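Local coordinates for protein ApRick protease (Rickettsia conorii, PDB 5C9F) that probably cleaves peptide bonds as a retropepsin-like aspartic endopeptidase, this chain being the protease domain of a longer protein with a predicted membrane-spanning part, at residues A25-V30 and I78-V83; L45-A50 and G94-G99. One frame throughout, in Å; residues are numbered along the deposited sequence.

Contact 1: A25-V30 and I78-V83; sequences AFVNNV and ITLNSV
Ala25 opens the contact with its methyl group, CB lying 4.3 Å from CG1 of Val83. At Phe26 the backbone does the work, because the ring leads away: its carbonyl oxygen receives a CA-H...O contact from Val83, and a weak bond from a water that also donates to Ser82 OG and accepts from Asn29 N. Ser82 OG has a further partner in Glu88. Val27 faces Val83 as an antiparallel non-hydrogen-bonded pair, and its CG1, turned anti to the backbone N (chi1 -178°), comes within 3.8 Å of Leu80 CD2. The strand ends here in a type I' turn, Val27 to Val30, the tight hairpin joining strands 22-27 and 30-36 of the retropepsin-like fold. Asn28, in the turn, grips Ser82 at both ends of the residue. Its backbone N donates to Ser82 O (2.8 Å), while its side-chain OD1 accepts from Ser82 N (2.9 Å) almost in line with the amide C=O, at 170°. OD1 thus takes the N-H of Ser82 just after the corner that 78-83 turns at Asn81. The other half of the amide, ND2, reaches a second water, which links it to Thr79 O and Asn81 N.

Contact 2: L45-A50 and G94-G99; sequences LTKEDA and GHVGLG
Val96, on strand 88-97, packs against the junction where strand 43-45 gives way to helix 47-52, and there it meets Leu45, Lys47 and Ala50. Its CG2 branch does the touching: it points at the helix, 4.2 Å from the methyl CB of Ala50 and at a similar distance from CA of Lys47, while CB of Val96 sits 3.8 Å from Leu45 O. Ile78 also packs against the Val96 side chain. The backbone N of Leu45 holds the two segments together through a nearly straight bond to His95 O (2.9 Å, 176° at the hydrogen). With the backbone bond between His95 and Ile43, this makes the parallel pairing of strands 43-45 and 88-97 within the mixed sheet of the retropepsin-like domain, and the helix sets off directly from it. Thr46 is the N-cap: its OG1 accepts from Asp49 N at 3.0 Å, fixing the first turn from which Lys47 and Ala50 reach out. Lys47 lies along segment 94-99, its CG 3.3 Å from Gly97 O, an oxygen that is buried here and has no hydrogen-bonding partner in the model. The lysine chain then bends at chi3 and chi4, and NZ is modelled 2.5 Å from Leu98 O, unusually short, so the detail of this bond is doubtful. CB of His95 leaves the strand on the side opposite to that of Val96, and the ring then turns back toward 45-50; its ND1 is hydrogen-bonded to Asp42 OD2, and it stacks with the ring of Tyr66.

How the contacts relate
From the N terminus, the chain passes through 25-30, then 45-50. Residues 78-83 return to the first segment, so contact 1 closes a loop of 47 residues that already contains 45-50; residues 94-99 then close contact 2 over 43 residues. The two loops therefore cross rather than nest. Strands 71-84 and 88-97, consecutive in the chain and antiparallel neighbours in the mixed sheet, join the contacts, whose centres are about 13 Å apart. Ile78 is the meeting point: its N probably bonds to Gly94 O, and its CD1 packs on Leu45 CD1. Contact 1 joins the 22-27/30-36 hairpin to strand 71-84 within the mixed sheet, and contact 2 sets helix 47-52 against its strand 88-97.

Contact 1: A25-V30 and I78-V83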
ATOM      1  N   ALA A  25      13.991 -11.426  14.206  1.00 30.83           N
ATOM      2  CA  ALA A  25      13.892 -10.008  14.246  1.00 35.89           C
ATOM      3  C   ALA A  25      15.293  -9.458  14.446  1.00 32.98           C
ATOM      4  O   ALA A  25      16.137 -10.116  15.025  1.00 35.64           O
ATOM      5  CB  ALA A  25      12.968  -9.619  15.404  1.00 38.93           C
ATOM      6  N   PHE A  26      15.492  -8.213  14.078  1.00 28.30           N
ATOM      7  CA  PHE A  26      16.675  -7.502  14.427  1.00 26.35           C
ATOM      8  C   PHE A  26      16.385  -6.542  15.558  1.00 31.91           C
ATOM      9  O   PHE A  26      15.591  -5.608  15.425  1.00 31.69           O
ATOM     10  CB  PHE A  26      17.260  -6.786  13.228  1.00 32.80           C
ATOM     11  CG  PHE A  26      17.853  -7.738  12.244  1.00 38.18           C
ATOM     12  CD1 PHE A  26      17.032  -8.396  11.342  1.00 54.87           C
ATOM     13  CD2 PHE A  26      19.219  -8.028  12.253  1.00 43.37           C
ATOM     14  CE1 PHE A  26      17.553  -9.296  10.431  1.00 63.29           C
ATOM     15  CE2 PHE A  26      19.752  -8.956  11.342  1.00 54.75           C
ATOM     16  CZ  PHE A  26      18.914  -9.585  10.433  1.00 48.83           C
ATOM     17  N   VAL A  27      16.982  -6.843  16.704  1.00 31.08           N
ATOM     18  CA  VAL A  27      16.746  -6.074  17.972  1.00 26.61           C
ATOM     19  C   VAL A  27      18.044  -5.320  18.228  1.00 31.32           C
ATOM     20  O   VAL A  27      19.090  -5.945  18.422  1.00 29.23           O
ATOM     21  CB  VAL A  27      16.399  -7.014  19.105  1.00 26.20           C
ATOM     22  CG1 VAL A  27      16.106  -6.238  20.369  1.00 33.74           C
ATOM     23  CG2 VAL A  27      15.186  -7.890  18.737  1.00 30.42           C
ATOM     24  N   ASN A  28      17.969  -3.979  18.167  1.00 29.53           N
ATOM     25  CA  ASN A  28      19.136  -3.126  18.291  1.00 44.88           C
ATOM     26  C   ASN A  28      20.258  -3.623  17.383  1.00 35.27           C
ATOM     27  O   ASN A  28      21.382  -3.824  17.816  1.00 33.08           O
ATOM     28  CB  ASN A  28      19.611  -3.064  19.745  1.00 40.87           C
ATOM     29  CG  ASN A  28      18.542  -2.579  20.672  1.00 41.20           C
ATOM     30  OD1 ASN A  28      17.572  -1.906  20.250  1.00 37.26           O
ATOM     31  ND2 ASN A  28      18.667  -2.956  21.954  1.00 35.30           N
ATOM     32  N   ASN A  29      19.893  -3.913  16.143  1.00 33.28           N
ATOM     33  CA  ASN A  29      20.859  -4.332  15.122  1.00 38.98           C
ATOM     34  C   ASN A  29      21.291  -5.806  15.237  1.00 36.36           C
ATOM     35  O   ASN A  29      22.108  -6.222  14.489  1.00 31.42           O
ATOM     36  CB  ASN A  29      22.136  -3.350  15.074  1.00 39.87           C
ATOM     37  CG  ASN A  29      22.895  -3.457  13.769  1.00 47.70           C
ATOM     38  OD1 ASN A  29      24.159  -3.664  13.634  1.00 49.16           O
ATOM     39  ND2 ASN A  29      22.126  -3.277  12.773  1.00 35.44           N
ATOM     40  N   VAL A  30      20.741  -6.599  16.155  1.00 32.27           N
ATOM     41  CA  VAL A  30      21.165  -7.979  16.384  1.00 27.95           C
ATOM     42  C   VAL A  30      20.032  -8.947  16.046  1.00 34.68           C
ATOM     43  O   VAL A  30      18.920  -8.816  16.532  1.00 32.54           O
ATOM     44  CB  VAL A  30      21.557  -8.181  17.863  1.00 30.44           C
ATOM     45  CG1 VAL A  30      21.966  -9.607  18.174  1.00 33.60           C
ATOM     46  CG2 VAL A  30      22.663  -7.199  18.248  1.00 33.74           C
ATOM     47  N   ILE A  78      12.627  -4.467  30.791  1.00 33.61           N
ATOM     48  CA  ILE A  78      13.551  -3.759  29.930  1.00 32.51           C
ATOM     49  C   ILE A  78      12.760  -3.077  28.842  1.00 28.76           C
ATOM     50  O   ILE A  78      11.604  -3.404  28.604  1.00 36.55           O
ATOM     51  CB  ILE A  78      14.599  -4.687  29.310  1.00 35.21           C
ATOM     52  CG1 ILE A  78      13.911  -5.843  28.551  1.00 39.35           C
ATOM     53  CG2 ILE A  78      15.544  -5.256  30.406  1.00 35.09           C
ATOM     54  CD1 ILE A  78      14.836  -6.666  27.717  1.00 49.10           C
ATOM     55  N   THR A  79      13.425  -2.173  28.143  1.00 37.02           N
ATOM     56  CA  THR A  79      12.890  -1.551  26.928  1.00 38.40           C
ATOM     57  C   THR A  79      13.868  -1.731  25.769  1.00 35.95           C
ATOM     58  O   THR A  79      15.046  -1.548  25.932  1.00 35.40           O
ATOM     59  CB  THR A  79      12.640  -0.058  27.156  1.00 50.17           C
ATOM     60  OG1 THR A  79      11.701   0.076  28.227  1.00 50.22           O
ATOM     61  CG2 THR A  79      12.088   0.587  25.909  1.00 48.21           C
ATOM     62  N   LEU A  80      13.354  -2.200  24.639  1.00 32.98           N
ATOM     63  CA  LEU A  80      14.169  -2.474  23.488  1.00 29.28           C
ATOM     64  C   LEU A  80      14.070  -1.260  22.549  1.00 34.30           C
ATOM     65  O   LEU A  80      13.015  -0.924  22.046  1.00 32.53           O
ATOM     66  CB  LEU A  80      13.725  -3.735  22.838  1.00 27.57           C
ATOM     67  CG  LEU A  80      13.837  -5.000  23.728  1.00 34.72           C
ATOM     68  CD1 LEU A  80      13.098  -6.131  23.058  1.00 40.52           C
ATOM     69  CD2 LEU A  80      15.249  -5.421  23.996  1.00 32.30           C
ATOM     70  N   ASN A  81      15.185  -0.595  22.349  1.00 38.64           N
ATOM     71  CA  ASN A  81      15.202   0.629  21.560  1.00 36.98           C
ATOM     72  C   ASN A  81      14.643   0.401  20.173  1.00 39.57           C
ATOM     73  O   ASN A  81      13.836   1.189  19.704  1.00 36.93           O
ATOM     74  CB  ASN A  81      16.626   1.184  21.446  1.00 44.64           C
ATOM     75  CG  ASN A  81      17.186   1.601  22.787  1.00 49.88           C
ATOM     76  OD1 ASN A  81      16.463   2.026  23.662  1.00 57.61           O
ATOM     77  ND2 ASN A  81      18.490   1.458  22.951  1.00 68.18           N
ATOM     78  N   SER A  82      15.062  -0.673  19.529  1.00 34.55           N
ATOM     79  CA  SER A  82      14.652  -0.939  18.162  1.00 42.13           C
ATOM     80  C   SER A  82      14.428  -2.430  17.900  1.00 32.19           C
ATOM     81  O   SER A  82      15.238  -3.267  18.294  1.00 35.93           O
ATOM     82  CB  SER A  82      15.717  -0.401  17.196  1.00 49.52           C
ATOM     83  OG  SER A  82      15.587  -0.975  15.903  1.00 48.33           O
ATOM     84  N   VAL A  83      13.264  -2.738  17.364  1.00 30.67           N
ATOM     85  CA  VAL A  83      12.875  -4.097  16.968  1.00 33.64           C
ATOM     86  C   VAL A  83      12.381  -4.007  15.528  1.00 33.61           C
ATOM     87  O   VAL A  83      11.360  -3.363  15.265  1.00 35.44           O
ATOM     88  CB  VAL A  83      11.736  -4.690  17.825  1.00 27.37           C
ATOM     89  CG1 VAL A  83      11.355  -6.097  17.333  1.00 30.39           C
ATOM     90  CG2 VAL A  83      12.099  -4.805  19.314  1.00 34.99           C
TER
HETATM   91  O   HOH W   1      17.303  -3.343  15.199  1.00 30.57           O
HETATM   92  O   HOH W   2      17.274  -1.490  24.182  1.00 31.07           O

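Contact 2: L45-A50 and G94-G99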
ATOM      1  N   LEU A  45      12.651 -12.234  26.909  1.00 30.26           N
ATOM      2  CA  LEU A  45      13.964 -12.575  26.408  1.00 30.12           C
ATOM      3  C   LEU A  45      14.632 -13.622  27.294  1.00 38.83           C
ATOM      4  O   LEU A  45      14.619 -13.507  28.513  1.00 35.84           O
ATOM      5  CB  LEU A  45      14.868 -11.336  26.376  1.00 31.28           C
ATOM      6  CG  LEU A  45      14.825 -10.242  25.369  1.00 36.44           C
ATOM      7  CD1 LEU A  45      16.026  -9.335  25.605  1.00 32.34           C
ATOM      8  CD2 LEU A  45      14.881 -10.835  23.963  1.00 39.77           C
ATOM      9  N   THR A  46      15.305 -14.572  26.677  1.00 33.62           N
ATOM     10  CA  THR A  46      16.134 -15.473  27.439  1.00 46.20           C
ATOM     11  C   THR A  46      17.264 -14.682  28.035  1.00 35.09           C
ATOM     12  O   THR A  46      17.675 -13.638  27.528  1.00 27.60           O
ATOM     13  CB  THR A  46      16.740 -16.621  26.578  1.00 46.95           C
ATOM     14  OG1 THR A  46      17.607 -16.060  25.574  1.00 39.04           O
ATOM     15  CG2 THR A  46      15.642 -17.417  25.900  1.00 53.30           C
ATOM     16  N   LYS A  47      17.821 -15.203  29.114  1.00 33.77           N
ATOM     17  CA  LYS A  47      19.054 -14.609  29.656  1.00 37.91           C
ATOM     18  C   LYS A  47      20.170 -14.511  28.615  1.00 31.18           C
ATOM     19  O   LYS A  47      20.890 -13.444  28.483  1.00 36.35           O
ATOM     20  CB  LYS A  47      19.554 -15.433  30.891  1.00 35.11           C
ATOM     21  CG  LYS A  47      18.646 -15.352  32.097  1.00 53.52           C
ATOM     22  CD  LYS A  47      19.390 -15.791  33.385  1.00 51.40           C
ATOM     23  CE  LYS A  47      20.099 -17.170  33.275  1.00 53.32           C
ATOM     24  NZ  LYS A  47      19.912 -18.111  34.443  1.00 66.36           N
ATOM     25  N   GLU A  48      20.355 -15.554  27.816  1.00 38.80           N
ATOM     26  CA  GLU A  48      21.409 -15.504  26.790  1.00 36.23           C
ATOM     27  C   GLU A  48      21.155 -14.400  25.718  1.00 39.23           C
ATOM     28  O   GLU A  48      22.082 -13.697  25.314  1.00 41.50           O
ATOM     29  CB  GLU A  48      21.573 -16.870  26.151  1.00 55.85           C
ATOM     30  CG  GLU A  48      22.487 -16.906  24.943  1.00 60.51           C
ATOM     31  CD  GLU A  48      22.577 -18.307  24.293  1.00 84.98           C
ATOM     32  OE1 GLU A  48      22.392 -18.417  23.065  1.00 87.27           O
ATOM     33  OE2 GLU A  48      22.850 -19.316  24.994  1.00 61.78           O
ATOM     34  N   ASP A  49      19.928 -14.271  25.216  1.00 45.78           N
ATOM     35  CA  ASP A  49      19.601 -13.162  24.272  1.00 35.25           C
ATOM     36  C   ASP A  49      19.783 -11.783  24.927  1.00 39.91           C
ATOM     37  O   ASP A  49      20.289 -10.861  24.287  1.00 34.56           O
ATOM     38  CB  ASP A  49      18.192 -13.281  23.732  1.00 35.39           C
ATOM     39  CG  ASP A  49      18.041 -14.422  22.722  1.00 60.68           C
ATOM     40  OD1 ASP A  49      19.068 -14.812  22.122  1.00 40.91           O
ATOM     41  OD2 ASP A  49      16.894 -14.889  22.503  1.00 46.64           O
ATOM     42  N   ALA A  50      19.399 -11.646  26.202  1.00 37.86           N
ATOM     43  CA  ALA A  50      19.608 -10.381  26.893  1.00 34.38           C
ATOM     44  C   ALA A  50      21.089 -10.041  26.927  1.00 32.27           C
ATOM     45  O   ALA A  50      21.481  -8.892  26.644  1.00 33.10           O
ATOM     46  CB  ALA A  50      19.084 -10.437  28.327  1.00 36.66           C
ATOM     47  N   GLY A  94       9.826  -5.290  27.177  1.00 28.14           N
ATOM     48  CA  GLY A  94      10.174  -6.688  27.376  1.00 31.01           C
ATOM     49  C   GLY A  94      10.581  -6.939  28.789  1.00 28.01           C
ATOM     50  O   GLY A  94      10.534  -6.049  29.647  1.00 27.78           O
ATOM     51  N   HIS A  95      10.962  -8.166  29.069  1.00 32.30           N
ATOM     52  CA  HIS A  95      11.499  -8.482  30.347  1.00 26.32           C
ATOM     53  C   HIS A  95      12.413  -9.676  30.184  1.00 29.01           C
ATOM     54  O   HIS A  95      12.350 -10.389  29.191  1.00 33.54           O
ATOM     55  CB  HIS A  95      10.396  -8.840  31.351  1.00 31.10           C
ATOM     56  CG  HIS A  95       9.625 -10.071  30.972  1.00 31.76           C
ATOM     57  ND1 HIS A  95       8.450 -10.007  30.272  1.00 34.31           N
ATOM     58  CD2 HIS A  95       9.833 -11.393  31.236  1.00 35.78           C
ATOM     59  CE1 HIS A  95       7.963 -11.230  30.110  1.00 29.69           C
ATOM     60  NE2 HIS A  95       8.782 -12.087  30.677  1.00 35.97           N
ATOM     61  N   VAL A  96      13.319  -9.830  31.132  1.00 30.39           N
ATOM     62  CA  VAL A  96      14.197 -11.008  31.162  1.00 27.85           C
ATOM     63  C   VAL A  96      14.016 -11.810  32.424  1.00 34.79           C
ATOM     64  O   VAL A  96      14.049 -11.262  33.538  1.00 32.53           O
ATOM     65  CB  VAL A  96      15.671 -10.679  30.827  1.00 38.80           C
ATOM     66  CG1 VAL A  96      16.028  -9.249  31.071  1.00 49.70           C
ATOM     67  CG2 VAL A  96      16.622 -11.656  31.438  1.00 45.98           C
ATOM     68  N   GLY A  97      13.785 -13.106  32.233  1.00 31.40           N
ATOM     69  CA  GLY A  97      13.588 -14.023  33.321  1.00 40.60           C
ATOM     70  C   GLY A  97      14.945 -14.471  33.911  1.00 47.08           C
ATOM     71  O   GLY A  97      16.009 -14.033  33.474  1.00 47.82           O
ATOM     72  N   LEU A  98      14.891 -15.335  34.915  1.00 41.78           N
ATOM     73  CA  LEU A  98      16.081 -15.853  35.629  1.00 47.88           C
ATOM     74  C   LEU A  98      16.534 -17.161  35.046  1.00 55.70           C
ATOM     75  O   LEU A  98      17.605 -17.653  35.379  1.00 43.57           O
ATOM     76  CB  LEU A  98      15.796 -16.009  37.125  1.00 49.54           C
ATOM     77  CG  LEU A  98      15.753 -14.717  37.951  1.00 41.74           C
ATOM     78  CD1 LEU A  98      15.394 -14.972  39.410  1.00 45.36           C
ATOM     79  CD2 LEU A  98      17.119 -14.023  37.850  1.00 49.12           C
ATOM     80  N   GLY A  99      15.721 -17.754  34.186  1.00 65.80           N
ATOM     81  CA  GLY A  99      16.193 -18.938  33.524  1.00 41.42           C
ATOM     82  C   GLY A  99      15.163 -19.927  33.067  1.00 47.57           C
ATOM     83  O   GLY A  99      15.498 -20.965  32.475  1.00 42.66           O
TER